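Local coordinates for protein galactokinase (Bifidobacterium longum subsp. infantis ATCC 15697 = JCM 1222 = DSM 20088, PDB 6TEQ) that probably catalyses the ATP-dependent phosphorylation of galactose as a GHMP-family sugar kinase, and binds 2-deoxy-2-fluoro-galactose in its sugar pocket, at residues I307-S312 / H333-A338; R355-Y360 / A386-D391. All coordinates share one frame; numbering follows the deposited sequence. Where two conformers were deposited one is given.

Interaction 1 of 2, residues I307-S312 / H333-A338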
ATOM      1  N   ILE A 307       1.727   9.255 -14.316  1.00 12.53           N
ATOM      2  CA  ILE A 307       0.534   8.570 -14.859  1.00 12.14           C
ATOM      3  C   ILE A 307       0.915   7.960 -16.215  1.00 11.57           C
ATOM      4  O   ILE A 307       0.604   6.755 -16.455  1.00 12.49           O
ATOM      5  CB  ILE A 307      -0.682   9.506 -14.938  1.00 14.01           C
ATOM      6  CG1 ILE A 307      -1.171   9.943 -13.542  1.00 12.27           C
ATOM      7  CG2 ILE A 307      -1.803   8.865 -15.721  1.00 14.57           C
ATOM      8  CD1 ILE A 307      -2.215  11.052 -13.516  1.00 15.03           C
ATOM      9  N   GLU A 308       1.621   8.712 -17.055  1.00 13.06           N
ATOM     10  CA  GLU A 308       2.009   8.176 -18.359  1.00 13.52           C
ATOM     11  C   GLU A 308       3.005   7.026 -18.168  1.00 12.26           C
ATOM     12  O   GLU A 308       2.927   6.019 -18.891  1.00 14.53           O
ATOM     13  CB  GLU A 308       2.638   9.241 -19.259  1.00 13.95           C
ATOM     14  CG  GLU A 308       2.615   8.771 -20.689  1.00 16.26           C
ATOM     15  CD  GLU A 308       1.231   8.707 -21.337  1.00 21.35           C
ATOM     16  OE1 GLU A 308       0.630   9.705 -21.492  1.00 27.95           O
ATOM     17  OE2 GLU A 308       0.776   7.643 -21.683  1.00 29.27           O
ATOM     18  N   ARG A 309       3.935   7.115 -17.210  1.00 12.31           N
ATOM     19  CA  ARG A 309       4.869   6.017 -16.969  1.00 11.84           C
ATOM     20  C   ARG A 309       4.099   4.747 -16.661  1.00  9.86           C
ATOM     21  O   ARG A 309       4.629   3.646 -16.969  1.00 10.25           O
ATOM     22  CB  ARG A 309       5.852   6.364 -15.858  1.00 11.81           C
ATOM     23  CG  ARG A 309       6.934   7.323 -16.323  1.00 12.26           C
ATOM     24  CD  ARG A 309       8.041   7.487 -15.311  1.00 12.77           C
ATOM     25  NE  ARG A 309       7.590   8.288 -14.167  1.00 13.11           N
ATOM     26  CZ  ARG A 309       7.672   9.621 -14.121  1.00 11.06           C
ATOM     27  NH1 ARG A 309       8.291  10.270 -15.091  1.00 13.01           N
ATOM     28  NH2 ARG A 309       7.294  10.268 -13.037  1.00 12.50           N
ATOM     29  N   VAL A 310       2.982   4.812 -15.961  1.00 10.36           N
ATOM     30  CA  VAL A 310       2.244   3.564 -15.676  1.00 10.64           C
ATOM     31  C   VAL A 310       1.880   2.895 -17.008  1.00 10.34           C
ATOM     32  O   VAL A 310       2.018   1.677 -17.143  1.00 11.50           O
ATOM     33  CB  VAL A 310       1.044   3.753 -14.764  1.00 12.14           C
ATOM     34  CG1 VAL A 310       0.321   2.443 -14.563  1.00 12.43           C
ATOM     35  CG2 VAL A 310       1.411   4.349 -13.396  1.00 13.20           C
ATOM     36  N   ARG A 311       1.205   3.635 -17.878  0.50 12.50           N
ATOM     37  CA  ARG A 311       0.849   3.088 -19.212  0.50 11.04           C
ATOM     38  C   ARG A 311       2.114   2.485 -19.842  0.50 10.65           C
ATOM     39  O   ARG A 311       2.091   1.302 -20.259  0.50 10.59           O
ATOM     40  CB  ARG A 311       0.284   4.178 -20.119  0.50 14.33           C
ATOM     41  CG  ARG A 311      -0.936   4.880 -19.543  0.50 12.97           C
ATOM     42  CD  ARG A 311      -1.655   5.681 -20.609  0.50 16.54           C
ATOM     43  NE  ARG A 311      -2.570   6.702 -20.050  0.50 15.07           N
ATOM     44  CZ  ARG A 311      -3.809   6.471 -19.752  0.50 18.94           C
ATOM     45  NH1 ARG A 311      -4.305   5.268 -20.005  0.50 22.42           N
ATOM     46  NH2 ARG A 311      -4.559   7.451 -19.252  0.50 19.29           N
ATOM     47  N   SER A 312       3.199   3.249 -19.856  1.00 12.27           N
ATOM     48  CA  SER A 312       4.466   2.814 -20.490  1.00 12.29           C
ATOM     49  C   SER A 312       4.953   1.480 -19.895  1.00 10.67           C
ATOM     50  O   SER A 312       5.474   0.644 -20.634  1.00 12.72           O
ATOM     51  CB  SER A 312       5.485   3.849 -20.427  1.00 12.53           C
ATOM     52  OG  SER A 312       5.041   4.971 -21.221  1.00 15.66           O
ATOM     53  N   HIS A 333      11.336   6.896  -9.761  1.00 11.69           N
ATOM     54  CA  HIS A 333      12.119   7.303  -8.581  1.00 11.49           C
ATOM     55  C   HIS A 333      12.682   8.706  -8.762  1.00  9.36           C
ATOM     56  O   HIS A 333      12.619   9.504  -7.827  1.00 10.86           O
ATOM     57  CB  HIS A 333      13.294   6.387  -8.383  1.00  9.87           C
ATOM     58  CG  HIS A 333      14.015   6.701  -7.147  1.00 12.53           C
ATOM     59  ND1 HIS A 333      13.517   6.348  -5.872  1.00 11.61           N
ATOM     60  CD2 HIS A 333      15.147   7.415  -6.948  1.00 13.14           C
ATOM     61  CE1 HIS A 333      14.338   6.828  -4.953  1.00 13.37           C
ATOM     62  NE2 HIS A 333      15.303   7.557  -5.590  1.00 14.54           N
ATOM     63  N   ASP A 334      13.312   8.947  -9.910  1.00 11.42           N
ATOM     64  CA  ASP A 334      13.992  10.217 -10.092  1.00 11.52           C
ATOM     65  C   ASP A 334      12.983  11.352  -9.983  1.00 12.20           C
ATOM     66  O   ASP A 334      13.338  12.442  -9.433  1.00 14.38           O
ATOM     67  CB  ASP A 334      14.771  10.276 -11.402  1.00 11.28           C
ATOM     68  CG  ASP A 334      15.926   9.327 -11.508  1.00 11.76           C
ATOM     69  OD1 ASP A 334      16.329   8.727 -10.486  1.00 13.04           O
ATOM     70  OD2 ASP A 334      16.450   9.275 -12.639  1.00 15.77           O
ATOM     71  N   SER A 335      11.789  11.139 -10.480  1.00 10.82           N
ATOM     72  CA  SER A 335      10.737  12.146 -10.382  1.00 10.54           C
ATOM     73  C   SER A 335      10.317  12.316  -8.910  1.00 10.47           C
ATOM     74  O   SER A 335      10.077  13.437  -8.485  1.00 12.56           O
ATOM     75  CB  SER A 335       9.598  11.714 -11.208  1.00  9.89           C
ATOM     76  OG  SER A 335       8.553  12.659 -11.221  1.00 12.61           O
ATOM     77  N   LEU A 336      10.133  11.217  -8.197  1.00 10.76           N
ATOM     78  CA  LEU A 336       9.753  11.285  -6.772  1.00 11.68           C
ATOM     79  C   LEU A 336      10.833  12.008  -5.981  1.00 13.02           C
ATOM     80  O   LEU A 336      10.486  12.713  -5.051  1.00 14.63           O
ATOM     81  CB  LEU A 336       9.549   9.903  -6.244  1.00 10.58           C
ATOM     82  CG  LEU A 336       8.267   9.251  -6.733  1.00 10.30           C
ATOM     83  CD1 LEU A 336       8.295   7.748  -6.609  1.00 10.89           C
ATOM     84  CD2 LEU A 336       7.006   9.829  -6.107  1.00 13.51           C
ATOM     85  N   ALA A 337      12.097  11.851  -6.344  1.00 12.25           N
ATOM     86  CA  ALA A 337      13.184  12.515  -5.593  1.00 12.35           C
ATOM     87  C   ALA A 337      13.271  14.000  -5.939  1.00 13.29           C
ATOM     88  O   ALA A 337      13.356  14.829  -4.972  1.00 17.04           O
ATOM     89  CB  ALA A 337      14.473  11.801  -5.891  1.00 14.58           C
ATOM     90  N   ALA A 338      13.262  14.327  -7.229  1.00 12.78           N
ATOM     91  CA  ALA A 338      13.529  15.720  -7.649  1.00 12.52           C
ATOM     92  C   ALA A 338      12.272  16.572  -7.696  1.00 16.18           C
ATOM     93  O   ALA A 338      12.342  17.764  -7.324  1.00 15.96           O
ATOM     94  CB  ALA A 338      14.156  15.798  -8.994  1.00 14.13           C
TER
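Arg309 and Ser335 carry the whole contact between 307-312 and 333-338, two lengths of consecutive helices in the C-terminal part of this GHMP kinase. The backbones stay well apart, with the CA atoms of Arg309 and Ser335 10.7 Å from each other, and the arginine side chain bridges the gap. Its CG stands anti to the carbonyl carbon (chi1 -76°), and a bend at chi3 (-73°) brings the NH2 end of the guanidinium against the serine. There NH2 of Arg309 lies 3.3 Å from both CB and OG of Ser335, with OG oblique to the guanidinium plane, while CZ of Arg309 is 4.1 Å from the same CB. The firm polar partners of both groups lie on helix 294-318: NH2 of Arg309 forms a salt bridge with Glu306, one turn earlier, and OG of Ser335 is hydrogen-bonded to ND1 of His302, a further turn earlier. The guanidinium is therefore anchored to its own helix as it packs on the next, whereas the hydroxyl of the buried Ser335 ties helix 322-338 back to the first. The side chain of Arg309 ends about 8 Å from that of Glu46, a galactose-binding residue, which places the pair near the sugar pocket, though not in contact with the sugar. Helix 294-318 lies alongside helix 322-338, where Leu328, Ala331 and Ser332 also touch Arg309, and Leu336 reaches Met364 of strand 361-365.

Interaction 2 of 2, residues R355-Y360 / A386-D391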
ATOM      1  N   ARG A 355      21.173   0.281  -8.735  1.00 12.89           N
ATOM      2  CA  ARG A 355      21.422   0.675 -10.160  1.00 12.91           C
ATOM      3  C   ARG A 355      22.864   0.334 -10.561  1.00 14.07           C
ATOM      4  O   ARG A 355      23.076  -0.124 -11.669  1.00 18.78           O
ATOM      5  CB  ARG A 355      21.166   2.153 -10.409  1.00 12.32           C
ATOM      6  CG  ARG A 355      19.663   2.497 -10.376  1.00 12.87           C
ATOM      7  CD  ARG A 355      19.495   3.961 -10.534  1.00 12.32           C
ATOM      8  NE  ARG A 355      18.062   4.293 -10.403  1.00 13.17           N
ATOM      9  CZ  ARG A 355      17.568   5.489 -10.373  1.00 12.45           C
ATOM     10  NH1 ARG A 355      18.313   6.549 -10.571  1.00 16.29           N
ATOM     11  NH2 ARG A 355      16.294   5.619 -10.147  1.00 12.35           N
ATOM     12  N   LYS A 356      23.815   0.576  -9.647  0.50 14.89           N
ATOM     13  CA  LYS A 356      25.258   0.417  -9.901  0.50 14.08           C
ATOM     14  C   LYS A 356      25.609  -1.071  -9.990  0.50 12.48           C
ATOM     15  O   LYS A 356      26.640  -1.387 -10.637  0.50 12.88           O
ATOM     16  CB  LYS A 356      26.054   1.175  -8.848  0.50 15.41           C
ATOM     17  CG  LYS A 356      26.152   2.665  -9.136  0.50 14.26           C
ATOM     18  CD  LYS A 356      26.826   3.448  -8.052  0.50 19.83           C
ATOM     19  CE  LYS A 356      26.958   4.914  -8.408  0.50 23.12           C
ATOM     20  NZ  LYS A 356      26.012   5.273  -9.497  0.50 26.69           N
ATOM     21  N   ASN A 357      24.745  -1.942  -9.466  1.00 14.88           N
ATOM     22  CA  ASN A 357      25.032  -3.374  -9.274  1.00 14.96           C
ATOM     23  C   ASN A 357      24.090  -4.215 -10.126  1.00 17.96           C
ATOM     24  O   ASN A 357      23.821  -5.335  -9.755  1.00 20.91           O
ATOM     25  CB  ASN A 357      25.055  -3.705  -7.798  1.00 16.35           C
ATOM     26  CG  ASN A 357      26.316  -3.113  -7.166  1.00 20.58           C
ATOM     27  OD1 ASN A 357      27.424  -3.604  -7.410  1.00 22.45           O
ATOM     28  ND2 ASN A 357      26.183  -2.017  -6.436  1.00 20.89           N
ATOM     29  N   GLY A 358      23.588  -3.639 -11.230  1.00 18.04           N
ATOM     30  CA  GLY A 358      22.981  -4.455 -12.293  1.00 19.30           C
ATOM     31  C   GLY A 358      21.471  -4.467 -12.277  1.00 18.47           C
ATOM     32  O   GLY A 358      20.917  -5.192 -13.103  1.00 20.69           O
ATOM     33  N   ALA A 359      20.807  -3.775 -11.353  1.00 15.11           N
ATOM     34  CA  ALA A 359      19.330  -3.691 -11.455  1.00 14.34           C
ATOM     35  C   ALA A 359      18.910  -3.138 -12.823  1.00 12.35           C
ATOM     36  O   ALA A 359      19.470  -2.181 -13.254  1.00 14.06           O
ATOM     37  CB  ALA A 359      18.727  -2.891 -10.351  1.00 14.65           C
ATOM     38  N   TYR A 360      17.869  -3.696 -13.406  1.00 11.96           N
ATOM     39  CA  TYR A 360      17.200  -3.107 -14.588  1.00 13.23           C
ATOM     40  C   TYR A 360      16.665  -1.744 -14.198  1.00 11.91           C
ATOM     41  O   TYR A 360      16.715  -0.806 -14.946  1.00 12.71           O
ATOM     42  CB  TYR A 360      16.085  -4.013 -15.072  1.00 13.58           C
ATOM     43  CG  TYR A 360      16.573  -5.277 -15.683  1.00 15.33           C
ATOM     44  CD1 TYR A 360      16.984  -5.310 -17.004  1.00 16.83           C
ATOM     45  CD2 TYR A 360      16.644  -6.419 -14.934  1.00 14.13           C
ATOM     46  CE1 TYR A 360      17.409  -6.500 -17.567  1.00 21.13           C
ATOM     47  CE2 TYR A 360      17.151  -7.563 -15.451  1.00 16.69           C
ATOM     48  CZ  TYR A 360      17.512  -7.629 -16.785  1.00 16.73           C
ATOM     49  OH  TYR A 360      17.951  -8.827 -17.271  1.00 21.02           O
ATOM     50  N   ALA A 386      20.998  -6.797  -1.987  1.00 14.19           N
ATOM     51  CA  ALA A 386      20.578  -6.458  -0.601  1.00 13.79           C
ATOM     52  C   ALA A 386      21.796  -6.343   0.304  1.00 12.78           C
ATOM     53  O   ALA A 386      21.903  -5.407   1.069  1.00 14.50           O
ATOM     54  CB  ALA A 386      19.603  -7.476  -0.106  1.00 15.30           C
ATOM     55  N   GLN A 387      22.762  -7.244   0.175  1.00 13.12           N
ATOM     56  CA  GLN A 387      23.943  -7.183   1.049  1.00 13.68           C
ATOM     57  C   GLN A 387      24.836  -5.990   0.680  1.00 12.07           C
ATOM     58  O   GLN A 387      25.386  -5.356   1.591  1.00 14.12           O
ATOM     59  CB  GLN A 387      24.693  -8.507   0.947  1.00 11.75           C
ATOM     60  CG  GLN A 387      25.849  -8.577   1.951  1.00 14.32           C
ATOM     61  CD  GLN A 387      25.319  -8.489   3.360  1.00 10.39           C
ATOM     62  OE1 GLN A 387      24.583  -9.401   3.823  1.00 15.35           O
ATOM     63  NE2 GLN A 387      25.653  -7.386   4.038  1.00 14.53           N
ATOM     64  N   LYS A 388      24.947  -5.680  -0.628  1.00 12.85           N
ATOM     65  CA  LYS A 388      25.645  -4.440  -1.043  1.00 13.57           C
ATOM     66  C   LYS A 388      24.967  -3.219  -0.417  1.00 14.28           C
ATOM     67  O   LYS A 388      25.674  -2.290   0.018  1.00 13.34           O
ATOM     68  CB  LYS A 388      25.722  -4.381  -2.559  1.00 14.20           C
ATOM     69  CG  LYS A 388      26.781  -5.319  -3.114  1.00 19.68           C
ATOM     70  CD  LYS A 388      26.856  -5.300  -4.600  1.00 19.22           C
ATOM     71  CE  LYS A 388      28.038  -6.099  -5.102  1.00 25.73           C
ATOM     72  NZ  LYS A 388      27.954  -6.312  -6.559  1.00 27.51           N
ATOM     73  N   ILE A 389      23.622  -3.160  -0.405  1.00 14.27           N
ATOM     74  CA  ILE A 389      22.955  -2.005   0.227  1.00 14.71           C
ATOM     75  C   ILE A 389      23.277  -2.001   1.730  1.00 12.26           C
ATOM     76  O   ILE A 389      23.617  -0.918   2.218  1.00 13.99           O
ATOM     77  CB  ILE A 389      21.458  -2.074  -0.044  1.00 14.86           C
ATOM     78  CG1 ILE A 389      21.172  -1.900  -1.532  1.00 14.17           C
ATOM     79  CG2 ILE A 389      20.717  -1.100   0.813  1.00 13.77           C
ATOM     80  CD1 ILE A 389      19.791  -2.339  -1.938  1.00 13.37           C
ATOM     81  N   ALA A 390      23.254  -3.150   2.385  1.00 13.01           N
ATOM     82  CA  ALA A 390      23.538  -3.281   3.844  1.00 13.70           C
ATOM     83  C   ALA A 390      24.961  -2.804   4.130  1.00 14.76           C
ATOM     84  O   ALA A 390      25.145  -2.000   5.092  1.00 15.79           O
ATOM     85  CB  ALA A 390      23.294  -4.674   4.347  1.00 15.65           C
ATOM     86  N   ASP A 391      25.935  -3.203   3.304  1.00 15.80           N
ATOM     87  CA  ASP A 391      27.355  -2.822   3.552  1.00 16.07           C
ATOM     88  C   ASP A 391      27.448  -1.315   3.392  1.00 14.14           C
ATOM     89  O   ASP A 391      28.035  -0.635   4.232  1.00 15.40           O
ATOM     90  CB  ASP A 391      28.312  -3.539   2.617  1.00 16.83           C
ATOM     91  CG  ASP A 391      28.618  -4.971   2.949  1.00 16.99           C
ATOM     92  OD1 ASP A 391      27.851  -5.542   3.705  1.00 18.31           O
ATOM     93  OD2 ASP A 391      29.770  -5.441   2.565  1.00 21.04           O
TER
HETATM   94  O   HOH W   1      25.849  -7.288  -8.004  1.00 47.53           O
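In the C-terminal part of the GHMP kinase fold, the end of helix 345-356 is joined at the surface to helix 382-396, the helix that follows strands 361-365 and 372-378. The contact rests on one pair of side chains, Asn357 and Lys388, which bury equal areas. Asn357 is the first residue to leave helical backbone angles, and Gly358 follows with a positive phi of 101°, a conformation in which a CB would press against the preceding carbonyl oxygen. The turn thus carries the chain out of the helix toward strand 361-365, with the asparagine side chain facing helix 382-396. From that helix Lys388 reaches over, its chain extended beyond CG, and crosses the amide obliquely. Its CD lies 3.4 Å from CG of Asn357, so the aliphatic part of the lysine packs on the amide before the ammonium group arrives. NZ of Lys388 then donates a hydrogen bond to OD1 of Asn357 at 2.9 Å, coming from above the carbonyl plane, 52° out of it. The other end of the amide is held as well: ND2 of Asn357 bonds to the carbonyl O of Val353, one turn back, which helps fix the rotation of the group. Val353 also touches the side chain of Lys388, and Ile389, the next residue, packs on Ala350 and Val353 of helix 345-356. A methionine in place of Lys388 would probably leave OD1 of Asn357 without its charged donor. A water lies 2.7 Å from NZ of Lys388, accepting a hydrogen bond from it, and donates a weak, 3.3 Å bond to the backbone O of Asn357.

Overall arrangement
Followed from the N terminus, the chain runs along helix 294-318, turns, and comes back through helix 322-338; interaction 1 closes this mainly helical connection of 20 residues. The next helix, 345-356, leads into interaction 2, which closes only after the chain has run through strands 361-365 and 372-378 and helix 382-396 has begun. The two loops are in series, neither nested nor crossed, with centres 21 Å apart. They nevertheless touch: OD1 of Asp334 forms a 2.9 Å salt bridge with NH1 of Arg355, joining helices 322-338 and 345-356. Together they link the helices near the sugar pocket with helix 382-396, which packs on strand 230-236 of the five-stranded sheet through Ala386 and Ile389.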